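Long-range contacts in amidohydrolase (Thermotoga maritima, PDB 3OOQ), which is a TIM-barrel hydrolase of the amidohydrolase family, possibly with allantoinase activity: residues 222-233 and 245-255; 267-276 and 299-310. All blocks are in the same frame, centred on the assembly; numbering follows the deposited sequence.

Interaction 1. Residues 222-233 and 245-255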
loop_
_atom_site.group_PDB
_atom_site.type_symbol
_atom_site.label_atom_id
_atom_site.label_comp_id
_atom_site.label_asym_id
_atom_site.label_seq_id
_atom_site.Cartn_x
_atom_site.Cartn_y
_atom_site.Cartn_z
ATOM N N PRO F 222 -11.345 40.876 5.314
ATOM C CA PRO F 222 -10.606 40.647 4.082
ATOM C C PRO F 222 -10.225 39.174 3.854
ATOM O O PRO F 222 -10.119 38.397 4.805
ATOM C CB PRO F 222 -9.316 41.444 4.295
ATOM C CG PRO F 222 -9.124 41.443 5.799
ATOM C CD PRO F 222 -10.511 41.501 6.364
ATOM N N ALA F 223 -9.996 38.839 2.582
ATOM C CA ALA F 223 -9.230 37.668 2.209
ATOM C C ALA F 223 -7.754 37.941 2.508
ATOM O O ALA F 223 -7.226 39.024 2.204
ATOM C CB ALA F 223 -9.413 37.359 0.728
ATOM N N ARG F 224 -7.098 36.946 3.088
ATOM C CA ARG F 224 -5.677 37.013 3.315
ATOM C C ARG F 224 -5.049 35.973 2.398
ATOM O O ARG F 224 -5.137 34.773 2.668
ATOM C CB ARG F 224 -5.376 36.771 4.802
ATOM C CG ARG F 224 -6.040 37.782 5.782
ATOM C CD ARG F 224 -5.557 39.233 5.570
ATOM N NE ARG F 224 -4.100 39.303 5.755
ATOM C CZ ARG F 224 -3.483 39.641 6.885
ATOM N NH1 ARG F 224 -4.180 40.007 7.955
ATOM N NH2 ARG F 224 -2.157 39.608 6.952
HETATM N N MSE F 225 -4.416 36.437 1.317
HETATM C CA MSE F 225 -4.084 35.579 0.177
HETATM C C MSE F 225 -2.598 35.330 -0.003
HETATM O O MSE F 225 -1.859 36.214 -0.441
HETATM C CB MSE F 225 -4.704 36.142 -1.108
HETATM C CG MSE F 225 -6.210 36.143 -1.023
HETATM SE SE MSE F 225 -7.093 37.000 -2.519
HETATM C CE MSE F 225 -7.900 35.410 -3.287
ATOM N N HIS F 226 -2.188 34.111 0.352
ATOM C CA HIS F 226 -0.792 33.656 0.322
ATOM C C HIS F 226 -0.374 33.480 -1.139
ATOM O O HIS F 226 -0.977 32.668 -1.851
ATOM C CB HIS F 226 -0.692 32.317 1.111
ATOM C CG HIS F 226 0.577 31.541 0.904
ATOM N ND1 HIS F 226 0.870 30.852 -0.266
ATOM C CD2 HIS F 226 1.614 31.302 1.743
ATOM C CE1 HIS F 226 2.039 30.242 -0.139
ATOM N NE2 HIS F 226 2.518 30.509 1.069
ATOM N N ALA F 227 0.638 34.230 -1.574
ATOM C CA ALA F 227 1.171 34.127 -2.938
ATOM C C ALA F 227 2.597 34.636 -3.051
ATOM O O ALA F 227 2.925 35.700 -2.525
ATOM C CB ALA F 227 0.277 34.877 -3.954
ATOM N N HIS F 228 3.433 33.893 -3.774
ATOM C CA HIS F 228 4.843 34.245 -3.922
ATOM C C HIS F 228 5.140 34.713 -5.330
ATOM O O HIS F 228 5.563 35.844 -5.522
ATOM C CB HIS F 228 5.750 33.055 -3.553
ATOM C CG HIS F 228 5.707 32.688 -2.105
ATOM N ND1 HIS F 228 6.321 33.444 -1.127
ATOM C CD2 HIS F 228 5.117 31.648 -1.462
ATOM C CE1 HIS F 228 6.116 32.887 0.056
ATOM N NE2 HIS F 228 5.384 31.797 -0.119
ATOM N N ARG F 229 4.927 33.832 -6.311
ATOM C CA ARG F 229 5.245 34.137 -7.697
ATOM C C ARG F 229 4.310 35.229 -8.244
ATOM O O ARG F 229 3.147 35.293 -7.867
ATOM C CB ARG F 229 5.200 32.858 -8.545
ATOM C CG ARG F 229 6.116 32.898 -9.764
ATOM C CD ARG F 229 6.217 31.524 -10.429
ATOM N NE ARG F 229 4.950 31.155 -11.052
ATOM C CZ ARG F 229 4.711 30.014 -11.689
ATOM N NH1 ARG F 229 5.672 29.090 -11.798
ATOM N NH2 ARG F 229 3.509 29.796 -12.224
ATOM N N ALA F 230 4.823 36.102 -9.110
ATOM C CA ALA F 230 4.061 37.285 -9.555
ATOM C C ALA F 230 2.689 36.909 -10.145
ATOM O O ALA F 230 1.681 37.581 -9.868
ATOM C CB ALA F 230 4.889 38.141 -10.573
ATOM N N ASP F 231 2.658 35.843 -10.945
ATOM C CA ASP F 231 1.409 35.386 -11.553
ATOM C C ASP F 231 0.355 34.921 -10.533
ATOM O O ASP F 231 -0.835 35.152 -10.746
ATOM C CB ASP F 231 1.638 34.314 -12.647
ATOM C CG ASP F 231 2.354 33.059 -12.126
ATOM O OD1 ASP F 231 3.228 33.168 -11.262
ATOM O OD2 ASP F 231 2.042 31.945 -12.585
ATOM N N ASP F 232 0.792 34.269 -9.451
ATOM C CA ASP F 232 -0.136 33.850 -8.386
ATOM C C ASP F 232 -0.711 35.039 -7.637
ATOM O O ASP F 232 -1.877 35.003 -7.253
ATOM C CB ASP F 232 0.528 32.920 -7.372
ATOM C CG ASP F 232 0.822 31.538 -7.944
ATOM O OD1 ASP F 232 -0.057 30.962 -8.625
ATOM O OD2 ASP F 232 1.961 31.073 -7.742
ATOM N N ILE F 233 0.108 36.071 -7.400
ATOM C CA ILE F 233 -0.387 37.335 -6.820
ATOM C C ILE F 233 -1.476 37.943 -7.702
ATOM O O ILE F 233 -2.527 38.346 -7.223
ATOM C CB ILE F 233 0.759 38.370 -6.595
ATOM C CG1 ILE F 233 1.854 37.819 -5.664
ATOM C CG2 ILE F 233 0.208 39.669 -6.016
ATOM C CD1 ILE F 233 3.226 38.553 -5.809
ATOM N N PHE F 245 -14.377 41.203 -3.374
ATOM C CA PHE F 245 -13.961 41.228 -1.969
ATOM C C PHE F 245 -12.626 41.947 -1.726
ATOM O O PHE F 245 -11.850 42.174 -2.661
ATOM C CB PHE F 245 -14.023 39.832 -1.312
ATOM C CG PHE F 245 -13.190 38.757 -1.998
ATOM C CD1 PHE F 245 -11.822 38.643 -1.756
ATOM C CD2 PHE F 245 -13.793 37.806 -2.814
ATOM C CE1 PHE F 245 -11.080 37.625 -2.325
ATOM C CE2 PHE F 245 -13.043 36.778 -3.392
ATOM C CZ PHE F 245 -11.692 36.692 -3.145
ATOM N N ASN F 246 -12.384 42.327 -0.472
ATOM C CA ASN F 246 -11.115 42.932 -0.068
ATOM C C ASN F 246 -10.036 41.900 0.128
ATOM O O ASN F 246 -10.308 40.812 0.625
ATOM C CB ASN F 246 -11.276 43.723 1.230
ATOM C CG ASN F 246 -12.206 44.910 1.066
ATOM O OD1 ASN F 246 -12.184 45.543 0.045
ATOM N ND2 ASN F 246 -13.033 45.188 2.067
ATOM N N LEU F 247 -8.808 42.258 -0.230
ATOM C CA LEU F 247 -7.692 41.342 -0.055
ATOM C C LEU F 247 -6.461 41.980 0.521
ATOM O O LEU F 247 -6.233 43.185 0.394
ATOM C CB LEU F 247 -7.333 40.614 -1.374
ATOM C CG LEU F 247 -6.397 41.253 -2.415
ATOM C CD1 LEU F 247 -5.655 40.222 -3.221
ATOM C CD2 LEU F 247 -7.186 42.136 -3.360
ATOM N N VAL F 248 -5.660 41.129 1.139
ATOM C CA VAL F 248 -4.295 41.415 1.505
ATOM C C VAL F 248 -3.469 40.298 0.865
ATOM O O VAL F 248 -3.877 39.141 0.854
ATOM C CB VAL F 248 -4.125 41.387 3.062
ATOM C CG1 VAL F 248 -2.692 41.596 3.469
ATOM C CG2 VAL F 248 -5.036 42.447 3.748
ATOM N N ILE F 249 -2.313 40.644 0.319
ATOM C CA ILE F 249 -1.388 39.640 -0.189
ATOM C C ILE F 249 -0.403 39.254 0.916
ATOM O O ILE F 249 0.213 40.142 1.523
ATOM C CB ILE F 249 -0.614 40.183 -1.394
ATOM C CG1 ILE F 249 -1.563 40.517 -2.565
ATOM C CG2 ILE F 249 0.466 39.208 -1.815
ATOM C CD1 ILE F 249 -2.141 39.265 -3.287
ATOM N N GLU F 250 -0.279 37.955 1.194
ATOM C CA GLU F 250 0.674 37.458 2.186
ATOM C C GLU F 250 1.954 37.009 1.497
ATOM O O GLU F 250 1.903 36.323 0.473
ATOM C CB GLU F 250 0.110 36.271 2.984
ATOM C CG GLU F 250 -1.339 36.354 3.394
ATOM C CD GLU F 250 -1.666 37.619 4.176
ATOM O OE1 GLU F 250 -2.746 38.182 3.908
ATOM O OE2 GLU F 250 -0.851 38.053 5.037
ATOM N N HIS F 251 3.089 37.370 2.098
ATOM C CA HIS F 251 4.449 37.134 1.565
ATOM C C HIS F 251 4.752 38.012 0.342
ATOM O O HIS F 251 5.660 38.851 0.394
ATOM C CB HIS F 251 4.725 35.660 1.266
ATOM C CG HIS F 251 4.220 34.721 2.317
ATOM N ND1 HIS F 251 4.762 34.662 3.585
ATOM C CD2 HIS F 251 3.225 33.800 2.288
ATOM C CE1 HIS F 251 4.118 33.747 4.295
ATOM N NE2 HIS F 251 3.185 33.205 3.530
ATOM N N GLY F 252 4.012 37.806 -0.750
ATOM C CA GLY F 252 4.160 38.633 -1.956
ATOM C C GLY F 252 5.606 38.721 -2.417
ATOM O O GLY F 252 6.097 39.787 -2.791
ATOM N N THR F 253 6.278 37.577 -2.396
ATOM C CA THR F 253 7.706 37.483 -2.691
ATOM C C THR F 253 8.117 38.248 -3.961
ATOM O O THR F 253 9.130 38.944 -3.949
ATOM C CB THR F 253 8.121 36.000 -2.749
ATOM O OG1 THR F 253 7.986 35.447 -1.436
ATOM C CG2 THR F 253 9.561 35.829 -3.199
ATOM N N GLU F 254 7.315 38.140 -5.028
ATOM C CA GLU F 254 7.598 38.828 -6.286
ATOM C C GLU F 254 6.736 40.064 -6.526
ATOM O O GLU F 254 6.649 40.542 -7.666
ATOM C CB GLU F 254 7.483 37.850 -7.466
ATOM C CG GLU F 254 8.494 36.722 -7.399
ATOM C CD GLU F 254 8.596 35.934 -8.688
ATOM O OE1 GLU F 254 7.688 36.032 -9.549
ATOM O OE2 GLU F 254 9.612 35.221 -8.839
ATOM N N ALA F 255 6.117 40.591 -5.461
ATOM C CA ALA F 255 5.279 41.798 -5.550
ATOM C C ALA F 255 6.044 42.980 -6.157
ATOM O O ALA F 255 5.455 43.826 -6.841
ATOM C CB ALA F 255 4.695 42.177 -4.172
#
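The guanidinium of Arg224 meets the carboxylate of Glu250 at its edge, while the imidazole of His228 takes Thr253 at its own edge and lies near-parallel to the ring of His251, slid so far that the two barely overlap. These groups belong to a beta-alpha-beta unit of the TIM barrel, in which strand 223-227 runs parallel to strand 247-249 and helix 230-243 makes the crossover.

Arg224 grips Glu250 side-on. NE reaches OE1 at 2.5 Å and NH2 reaches OE2 at 2.8 Å, both on the syn side of the carboxylate, whose plane is turned 41° from the guanidinium. Bends at chi2 and chi3 (-63° and -59°) curl the arginine back across the strands to this partner, with its NE lying against Val248; NH2 also bonds Ala62 O.

On the other face of the sheet, beneath the helix, the selenium of Met225 rests on Leu247 CD1 at 3.6 Å, and its CE approaches the edge of the Phe245 ring, a Met-aromatic contact.

At the C-terminal ends of the strands, His226, His228 and His251 form an aromatic cluster, and His251 is held from outside by Gly272 O. Histidines at the C-terminal ends of two successive barrel strands are consistent with the metal-site architecture of amidohydrolases. Beyond them, Glu254 OE1 receives the N-H of Ala230, at the first turn of the helix, and Gln100 NE2 of the second subunit. His228 ND1 and Thr253 OG1 share a nearly straight hydrogen bond of 2.6 Å.

Interaction 2. Residues 267-276 and 299-310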
loop_
_atom_site.group_PDB
_atom_site.type_symbol
_atom_site.label_atom_id
_atom_site.label_comp_id
_atom_site.label_asym_id
_atom_site.label_seq_id
_atom_site.Cartn_x
_atom_site.Cartn_y
_atom_site.Cartn_z
ATOM N N ILE F 267 -3.554 47.712 -2.859
ATOM C CA ILE F 267 -3.518 46.376 -2.256
ATOM C C ILE F 267 -2.323 46.264 -1.313
ATOM O O ILE F 267 -1.174 46.475 -1.711
ATOM C CB ILE F 267 -3.497 45.262 -3.327
ATOM C CG1 ILE F 267 -4.762 45.359 -4.187
ATOM C CG2 ILE F 267 -3.386 43.858 -2.656
ATOM C CD1 ILE F 267 -4.682 44.615 -5.524
ATOM N N PRO F 268 -2.592 45.951 -0.042
ATOM C CA PRO F 268 -1.454 45.906 0.849
ATOM C C PRO F 268 -0.773 44.548 0.766
ATOM O O PRO F 268 -1.390 43.562 0.308
ATOM C CB PRO F 268 -2.086 46.101 2.228
ATOM C CG PRO F 268 -3.459 45.515 2.085
ATOM C CD PRO F 268 -3.880 45.816 0.673
ATOM N N VAL F 269 0.480 44.516 1.215
ATOM C CA VAL F 269 1.299 43.323 1.185
ATOM C C VAL F 269 2.004 43.148 2.525
ATOM O O VAL F 269 2.725 44.043 2.973
ATOM C CB VAL F 269 2.366 43.375 0.089
ATOM C CG1 VAL F 269 3.109 42.038 0.019
ATOM C CG2 VAL F 269 1.744 43.718 -1.255
ATOM N N VAL F 270 1.769 42.002 3.163
ATOM C CA VAL F 270 2.540 41.597 4.333
ATOM C C VAL F 270 3.756 40.825 3.833
ATOM O O VAL F 270 3.661 39.630 3.534
ATOM C CB VAL F 270 1.709 40.734 5.333
ATOM C CG1 VAL F 270 2.509 40.479 6.587
ATOM C CG2 VAL F 270 0.405 41.455 5.718
ATOM N N VAL F 271 4.885 41.519 3.724
ATOM C CA VAL F 271 6.125 40.925 3.205
ATOM C C VAL F 271 6.802 40.082 4.289
ATOM O O VAL F 271 6.511 40.230 5.480
ATOM C CB VAL F 271 7.119 41.972 2.613
ATOM C CG1 VAL F 271 6.450 42.828 1.556
ATOM C CG2 VAL F 271 7.685 42.881 3.704
ATOM N N GLY F 272 7.684 39.180 3.857
ATOM C CA GLY F 272 8.331 38.247 4.764
ATOM C C GLY F 272 7.669 36.879 4.689
ATOM O O GLY F 272 6.589 36.743 4.108
ATOM N N PRO F 273 8.335 35.847 5.232
ATOM C CA PRO F 273 9.657 35.969 5.867
ATOM C C PRO F 273 10.753 36.298 4.832
ATOM O O PRO F 273 10.688 35.819 3.704
ATOM C CB PRO F 273 9.879 34.575 6.458
ATOM C CG PRO F 273 9.161 33.634 5.442
ATOM C CD PRO F 273 7.953 34.437 4.983
ATOM N N LEU F 274 11.742 37.093 5.226
ATOM C CA LEU F 274 12.829 37.527 4.333
ATOM C C LEU F 274 14.236 37.097 4.781
ATOM O O LEU F 274 15.099 36.792 3.953
ATOM C CB LEU F 274 12.791 39.052 4.153
ATOM C CG LEU F 274 11.667 39.657 3.323
ATOM C CD1 LEU F 274 11.631 41.175 3.543
ATOM C CD2 LEU F 274 11.803 39.307 1.824
ATOM N N LEU F 275 14.461 37.096 6.091
ATOM C CA LEU F 275 15.685 36.567 6.673
ATOM C C LEU F 275 15.609 35.036 6.751
ATOM O O LEU F 275 15.549 34.468 7.837
ATOM C CB LEU F 275 15.887 37.152 8.076
ATOM C CG LEU F 275 17.239 36.928 8.770
ATOM C CD1 LEU F 275 18.246 37.976 8.371
ATOM C CD2 LEU F 275 17.074 36.918 10.274
ATOM N N THR F 276 15.631 34.376 5.594
ATOM C CA THR F 276 15.344 32.947 5.504
ATOM C C THR F 276 15.836 32.364 4.173
ATOM O O THR F 276 16.022 33.091 3.198
ATOM C CB THR F 276 13.829 32.674 5.675
ATOM O OG1 THR F 276 13.624 31.304 6.021
ATOM C CG2 THR F 276 13.026 33.014 4.374
ATOM N N VAL F 299 3.398 51.160 -2.048
ATOM C CA VAL F 299 2.596 50.057 -1.532
ATOM C C VAL F 299 2.615 50.094 -0.012
ATOM O O VAL F 299 3.670 50.276 0.605
ATOM C CB VAL F 299 3.116 48.689 -2.041
ATOM C CG1 VAL F 299 2.170 47.509 -1.594
ATOM C CG2 VAL F 299 3.233 48.707 -3.560
ATOM N N LEU F 300 1.439 49.913 0.580
ATOM C CA LEU F 300 1.320 49.723 2.008
ATOM C C LEU F 300 1.751 48.296 2.412
ATOM O O LEU F 300 1.131 47.309 2.020
ATOM C CB LEU F 300 -0.113 49.998 2.472
ATOM C CG LEU F 300 -0.356 49.686 3.952
ATOM C CD1 LEU F 300 0.377 50.697 4.829
ATOM C CD2 LEU F 300 -1.842 49.675 4.256
ATOM N N ILE F 301 2.811 48.204 3.211
ATOM C CA ILE F 301 3.365 46.917 3.592
ATOM C C ILE F 301 3.582 46.795 5.093
ATOM O O ILE F 301 3.750 47.813 5.804
ATOM C CB ILE F 301 4.701 46.603 2.839
ATOM C CG1 ILE F 301 5.869 47.443 3.391
ATOM C CG2 ILE F 301 4.522 46.755 1.347
ATOM C CD1 ILE F 301 7.259 47.122 2.773
ATOM N N ALA F 302 3.534 45.547 5.566
ATOM C CA ALA F 302 3.965 45.183 6.910
ATOM C C ALA F 302 4.995 44.077 6.769
ATOM O O ALA F 302 5.072 43.402 5.729
ATOM C CB ALA F 302 2.806 44.683 7.760
ATOM N N LEU F 303 5.780 43.896 7.817
ATOM C CA LEU F 303 6.780 42.843 7.845
ATOM C C LEU F 303 6.409 41.736 8.838
ATOM O O LEU F 303 6.199 42.011 10.029
ATOM C CB LEU F 303 8.156 43.424 8.170
ATOM C CG LEU F 303 9.353 42.467 8.266
ATOM C CD1 LEU F 303 9.608 41.709 6.950
ATOM C CD2 LEU F 303 10.599 43.232 8.702
HETATM N N MSE F 304 6.369 40.491 8.343
HETATM C CA MSE F 304 6.123 39.306 9.173
HETATM C C MSE F 304 7.382 38.466 9.361
HETATM O O MSE F 304 8.281 38.483 8.521
HETATM C CB MSE F 304 5.027 38.412 8.559
HETATM C CG MSE F 304 5.461 37.659 7.294
HETATM SE SE MSE F 304 4.256 36.195 6.861
HETATM C CE MSE F 304 3.174 37.123 5.499
ATOM N N CYS F 305 7.412 37.710 10.459
ATOM C CA CYS F 305 8.378 36.634 10.641
ATOM C C CYS F 305 7.869 35.334 10.029
ATOM O O CYS F 305 8.648 34.392 9.825
ATOM C CB CYS F 305 8.631 36.414 12.136
ATOM S SG CYS F 305 9.633 37.719 12.868
ATOM N N ASP F 306 6.565 35.286 9.746
ATOM C CA ASP F 306 5.867 34.022 9.434
ATOM C C ASP F 306 6.219 32.948 10.469
ATOM O O ASP F 306 6.428 31.770 10.127
ATOM C CB ASP F 306 6.224 33.527 8.032
ATOM C CG ASP F 306 5.242 32.481 7.501
ATOM O OD1 ASP F 306 4.123 32.355 8.034
ATOM O OD2 ASP F 306 5.600 31.797 6.530
ATOM N N HIS F 307 6.275 33.349 11.736
ATOM C CA HIS F 307 6.658 32.428 12.814
ATOM C C HIS F 307 5.879 31.115 12.664
ATOM O O HIS F 307 4.661 31.166 12.543
ATOM C CB HIS F 307 6.384 33.084 14.170
ATOM C CG HIS F 307 6.700 32.213 15.344
ATOM N ND1 HIS F 307 7.820 32.401 16.127
ATOM C CD2 HIS F 307 6.032 31.165 15.880
ATOM C CE1 HIS F 307 7.826 31.504 17.100
ATOM N NE2 HIS F 307 6.751 30.744 16.974
ATOM N N PRO F 308 6.558 29.935 12.716
ATOM C CA PRO F 308 7.934 29.617 13.121
ATOM C C PRO F 308 9.073 29.692 12.087
ATOM O O PRO F 308 10.213 29.384 12.433
ATOM C CB PRO F 308 7.807 28.178 13.631
ATOM C CG PRO F 308 6.772 27.581 12.719
ATOM C CD PRO F 308 5.749 28.701 12.599
ATOM N N VAL F 309 8.796 30.117 10.861
ATOM C CA VAL F 309 9.844 30.180 9.837
ATOM C C VAL F 309 11.021 31.025 10.345
ATOM O O VAL F 309 12.183 30.611 10.223
ATOM C CB VAL F 309 9.310 30.675 8.473
ATOM C CG1 VAL F 309 10.458 30.889 7.502
ATOM C CG2 VAL F 309 8.281 29.665 7.894
ATOM N N ILE F 310 10.694 32.184 10.922
ATOM C CA ILE F 310 11.621 32.984 11.726
ATOM C C ILE F 310 10.976 33.172 13.087
ATOM O O ILE F 310 9.806 33.548 13.171
ATOM C CB ILE F 310 11.904 34.382 11.099
ATOM C CG1 ILE F 310 12.457 34.228 9.668
ATOM C CG2 ILE F 310 12.852 35.219 11.981
ATOM C CD1 ILE F 310 12.273 35.488 8.827
HETATM O O HOH W 1 -0.870 49.145 -1.145
#
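Two neighbouring strands of the amidohydrolase TIM barrel, 269-271 and 301-303, form the parallel pair of a beta-alpha-beta unit whose crossover includes helix 290-297, and the loops at their C-terminal ends continue the contact. Four backbone hydrogen bonds join them, from Val269 N to Leu300 O at the start to Met304 N to Val271 O, 2.9 Å, at the end. Just before the strands, a water accepts the N-H of Leu300 and donates weakly to Ile267 O.

One face of the sheet carries Val269, Val271, Ile301 and Leu303, with Leu294 of the crossover helix packed on Val271 and Ile301. There Val271 CG2 lies 4.0 Å from Leu303 CD1, and the two side chains cross at about a right angle.

Val270 and Ala302 occupy the opposite face. Selenomethionine Met304 joins Val270 on this side: its chain leaves with CG between the backbone N and the carbonyl carbon (chi1 72°) and bends at chi3, which brings the terminal CE to 3.6 Å from Val270 CG1. The selenium passes Gly272 O on the way.

Beyond the strands a cis peptide precedes Pro273, whose ring lies among Asp306, Val309 and Ile310. CD lies alongside Asp306 CB at 3.6 Å, and CG touches Val309 CG1. Asp306 also packs against His63, His65 and His251; an aspartate so placed after a late barrel strand is consistent with the family's metal-site aspartate. The tightest carbon pair in this wedge is Ile310 CD1 against Pro273 CB, 3.5 Å apart.

Followed from the N terminus, the chain first closes interaction 1, with helix 230-243 between its strands, and only then opens interaction 2, whose intervening segment includes helix 290-297. The two are therefore in series, neither nested nor crossed, and show how a barrel wall grows by repeated beta-alpha-beta steps. Their inner strands are neighbours: 245-255 meets 267-276 directly, and His251 N lies 2.7 Å from Val270 O, a probable hydrogen bond. With His251 CE1 packed on Asp306 OD2, this histidine ties both contacts together at the C-terminal ends of the strands.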